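Local coordinates for protein putative TetR-family transcriptional regulator (Bordetella parapertussis 12822, PDB 3CCY) that probably binds operator DNA as a TetR-family transcriptional regulator, perhaps acting as a repressor, at residues T18-F27 and G38-C46. Residues are numbered along the deposited sequence; the frame is centred on the assembly and turned at random.
Sequences TIIERAAAMF and GDIARACEC
In the DNA-binding domain of this TetR-family protein, Ile40 of helix 37-43, which opens the predicted helix-turn-helix, plugs as a knob into a hole on helix 15-29 formed by Ile19, Ala23, Met26 and Phe27. The axes of these short segments cross at 124° and come within 9.5 Å. Ile40 CG2 meets Ile19 CG2 at 3.9 Å, the two side chains crossing at about a right angle, while Ile40 CD1 reaches towards Phe27 CZ. Ala23 CB lies 4.3 Å from Ile40 CG1, as one wall of the hole.

Met26, present as selenomethionine (selenium in place of sulfur), stretches towards the other helix and then bends at its last torsion (chi3 -73°). That turn lays CE over the helix surface, 3.7 Å from Ile40 CA and a tight 3.4 Å from Ala43 CB; SE stays beside Asp39 CB. The Asp39 carboxylate is held within its own part of the chain: OD1 by a salt bridge to Arg42 NH2, OD2 by a hydrogen bond from Ser36 N.

At the other end Cys44 SG packs 3.8 Å from Ile19 CA and also touches Arg22 CB. The Arg22 chain, kinked at chi2 and chi3, runs its CG past Ala43 CB and brings NE to Ala43 O, a 2.9 Å hydrogen bond. It is a bent one (132° at the hydrogen), with the donor above the carbonyl plane. Thr18 CG2 lies over one guanidinium face. Glu45 OE1 lies 4.2 Å from Arg22 NH2, well out of the guanidinium plane, so only the opposite charges can attract, with no N-H directed at it.

The inner part of the interface is thus apolar, with Leu51 and Tyr54 of the same motif adding to it, whereas an Arg22 N-H makes the one clear cross-segment hydrogen bond, to the Ala43 carbonyl.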
loop_
_atom_site.group_PDB
_atom_site.type_symbol
_atom_site.label_atom_id
_atom_site.label_comp_id
_atom_site.label_asym_id
_atom_site.label_seq_id
_atom_site.Cartn_x
_atom_site.Cartn_y
_atom_site.Cartn_z
ATOM N N THR A 18 5.173 -25.250 10.092
ATOM C CA THR A 18 5.500 -25.513 8.692
ATOM C C THR A 18 4.293 -25.179 7.815
ATOM O O THR A 18 4.433 -24.526 6.782
ATOM C CB THR A 18 5.939 -26.974 8.464
ATOM O OG1 THR A 18 6.836 -27.371 9.507
ATOM C CG2 THR A 18 6.629 -27.132 7.107
ATOM N N ILE A 19 3.112 -25.626 8.246
ATOM C CA ILE A 19 1.851 -25.300 7.579
ATOM C C ILE A 19 1.698 -23.782 7.499
ATOM O O ILE A 19 1.537 -23.231 6.413
ATOM C CB ILE A 19 0.634 -25.942 8.305
ATOM C CG1 ILE A 19 0.795 -27.465 8.372
ATOM C CG2 ILE A 19 -0.677 -25.569 7.608
ATOM C CD1 ILE A 19 0.157 -28.091 9.582
ATOM N N ILE A 20 1.786 -23.126 8.654
ATOM C CA ILE A 20 1.723 -21.672 8.758
ATOM C C ILE A 20 2.763 -20.996 7.861
ATOM O O ILE A 20 2.433 -20.064 7.128
ATOM C CB ILE A 20 1.887 -21.197 10.236
ATOM C CG1 ILE A 20 0.683 -21.624 11.085
ATOM C CG2 ILE A 20 2.075 -19.681 10.313
ATOM C CD1 ILE A 20 -0.581 -20.804 10.829
ATOM N N GLU A 21 4.006 -21.484 7.922
ATOM C CA GLU A 21 5.129 -20.958 7.139
ATOM C C GLU A 21 4.865 -21.089 5.639
ATOM O O GLU A 21 5.054 -20.136 4.878
ATOM C CB GLU A 21 6.422 -21.709 7.504
ATOM C CG GLU A 21 7.741 -21.025 7.078
ATOM C CD GLU A 21 9.001 -21.762 7.593
ATOM O OE1 GLU A 21 10.064 -21.099 7.715
ATOM O OE2 GLU A 21 8.932 -22.988 7.877
ATOM N N ARG A 22 4.413 -22.274 5.230
ATOM C CA ARG A 22 4.215 -22.583 3.817
ATOM C C ARG A 22 2.968 -21.882 3.247
ATOM O O ARG A 22 2.990 -21.400 2.108
ATOM C CB ARG A 22 4.185 -24.107 3.594
ATOM C CG ARG A 22 5.130 -24.581 2.495
ATOM C CD ARG A 22 6.507 -24.992 3.032
ATOM N NE ARG A 22 6.653 -26.452 3.095
ATOM C CZ ARG A 22 7.744 -27.102 3.508
ATOM N NH1 ARG A 22 8.821 -26.434 3.913
ATOM N NH2 ARG A 22 7.754 -28.426 3.521
ATOM N N ALA A 23 1.903 -21.812 4.052
ATOM C CA ALA A 23 0.683 -21.068 3.711
ATOM C C ALA A 23 0.934 -19.570 3.553
ATOM O O ALA A 23 0.440 -18.947 2.604
ATOM C CB ALA A 23 -0.378 -21.287 4.765
ATOM N N ALA A 24 1.679 -18.999 4.496
ATOM C CA ALA A 24 2.043 -17.580 4.438
ATOM C C ALA A 24 2.701 -17.261 3.100
ATOM O O ALA A 24 2.331 -16.293 2.442
ATOM C CB ALA A 24 2.955 -17.219 5.593
ATOM N N ALA A 25 3.651 -18.094 2.683
ATOM C CA ALA A 25 4.322 -17.880 1.401
ATOM C C ALA A 25 3.350 -17.872 0.206
ATOM O O ALA A 25 3.423 -16.999 -0.656
ATOM C CB ALA A 25 5.445 -18.890 1.198
HETATM N N MSE A 26 2.416 -18.815 0.167
HETATM C CA MSE A 26 1.459 -18.853 -0.938
HETATM C C MSE A 26 0.437 -17.717 -0.928
HETATM O O MSE A 26 0.177 -17.112 -1.973
HETATM C CB MSE A 26 0.776 -20.207 -1.008
HETATM C CG MSE A 26 1.633 -21.231 -1.728
HETATM SE SE MSE A 26 0.826 -22.972 -1.839
HETATM C CE MSE A 26 1.058 -23.504 0.023
ATOM N N PHE A 27 -0.124 -17.420 0.248
ATOM C CA PHE A 27 -1.070 -16.311 0.403
ATOM C C PHE A 27 -0.455 -14.980 -0.041
ATOM O O PHE A 27 -1.177 -14.066 -0.469
ATOM C CB PHE A 27 -1.530 -16.166 1.862
ATOM C CG PHE A 27 -2.365 -17.318 2.391
ATOM C CD1 PHE A 27 -2.939 -18.259 1.545
ATOM C CD2 PHE A 27 -2.610 -17.414 3.757
ATOM C CE1 PHE A 27 -3.712 -19.301 2.055
ATOM C CE2 PHE A 27 -3.381 -18.445 4.277
ATOM C CZ PHE A 27 -3.935 -19.393 3.421
ATOM N N GLY A 38 -5.739 -27.865 -0.555
ATOM C CA GLY A 38 -4.996 -28.882 -1.297
ATOM C C GLY A 38 -3.594 -28.414 -1.647
ATOM O O GLY A 38 -2.627 -29.166 -1.482
ATOM N N ASP A 39 -3.494 -27.177 -2.135
ATOM C CA ASP A 39 -2.207 -26.520 -2.418
ATOM C C ASP A 39 -1.261 -26.552 -1.208
ATOM O O ASP A 39 -0.075 -26.866 -1.346
ATOM C CB ASP A 39 -2.434 -25.061 -2.838
ATOM C CG ASP A 39 -3.092 -24.927 -4.202
ATOM O OD1 ASP A 39 -2.925 -25.831 -5.046
ATOM O OD2 ASP A 39 -3.765 -23.898 -4.439
ATOM N N ILE A 40 -1.799 -26.224 -0.028
ATOM C CA ILE A 40 -1.047 -26.273 1.233
ATOM C C ILE A 40 -0.638 -27.713 1.591
ATOM O O ILE A 40 0.578 -27.887 1.975
ATOM C CB ILE A 40 -1.851 -25.606 2.380
ATOM C CG1 ILE A 40 -2.156 -24.114 2.043
ATOM C CG2 ILE A 40 -1.077 -25.719 3.755
ATOM C CD1 ILE A 40 -3.463 -23.623 2.779
ATOM N N ALA A 41 -1.606 -28.652 1.476
ATOM C CA ALA A 41 -1.339 -30.030 1.832
ATOM C C ALA A 41 -0.076 -30.538 1.148
ATOM O O ALA A 41 0.820 -31.107 1.811
ATOM C CB ALA A 41 -2.577 -30.904 1.514
ATOM N N ARG A 42 0.011 -30.255 -0.180
ATOM C CA ARG A 42 1.119 -30.725 -1.005
ATOM C C ARG A 42 2.355 -29.810 -0.994
ATOM O O ARG A 42 3.412 -30.201 -1.493
ATOM C CB ARG A 42 0.642 -30.988 -2.434
ATOM C CG ARG A 42 -0.313 -32.196 -2.576
ATOM C CD ARG A 42 -1.101 -32.133 -3.884
ATOM N NE ARG A 42 -1.692 -30.805 -4.108
ATOM C CZ ARG A 42 -1.141 -29.835 -4.843
ATOM N NH1 ARG A 42 0.024 -30.027 -5.457
ATOM N NH2 ARG A 42 -1.760 -28.666 -4.972
ATOM N N ALA A 43 2.237 -28.607 -0.424
ATOM C CA ALA A 43 3.414 -27.759 -0.229
ATOM C C ALA A 43 4.232 -28.244 0.968
ATOM O O ALA A 43 5.457 -28.090 0.996
ATOM C CB ALA A 43 3.027 -26.296 -0.060
ATOM N N CYS A 44 3.548 -28.831 1.949
ATOM C CA CYS A 44 4.207 -29.460 3.089
ATOM C C CYS A 44 4.498 -30.912 2.741
ATOM O O CYS A 44 4.749 -31.740 3.626
ATOM C CB CYS A 44 3.321 -29.374 4.329
ATOM S SG CYS A 44 2.845 -27.680 4.749
ATOM N N GLU A 45 4.469 -31.195 1.436
ATOM C CA GLU A 45 4.583 -32.544 0.890
ATOM C C GLU A 45 3.790 -33.492 1.780
ATOM O O GLU A 45 4.356 -34.383 2.415
ATOM C CB GLU A 45 6.059 -32.959 0.762
ATOM C CG GLU A 45 6.843 -32.136 -0.272
ATOM C CD GLU A 45 8.330 -32.022 0.044
ATOM O OE1 GLU A 45 8.813 -30.880 0.235
ATOM O OE2 GLU A 45 9.012 -33.068 0.103
ATOM N N CYS A 46 2.474 -33.261 1.840
ATOM C CA CYS A 46 1.587 -34.000 2.751
ATOM C C CYS A 46 0.172 -34.276 2.181
ATOM O O CYS A 46 -0.237 -33.721 1.104
ATOM C CB CYS A 46 1.486 -33.253 4.095
ATOM S SG CYS A 46 1.076 -34.342 5.475
#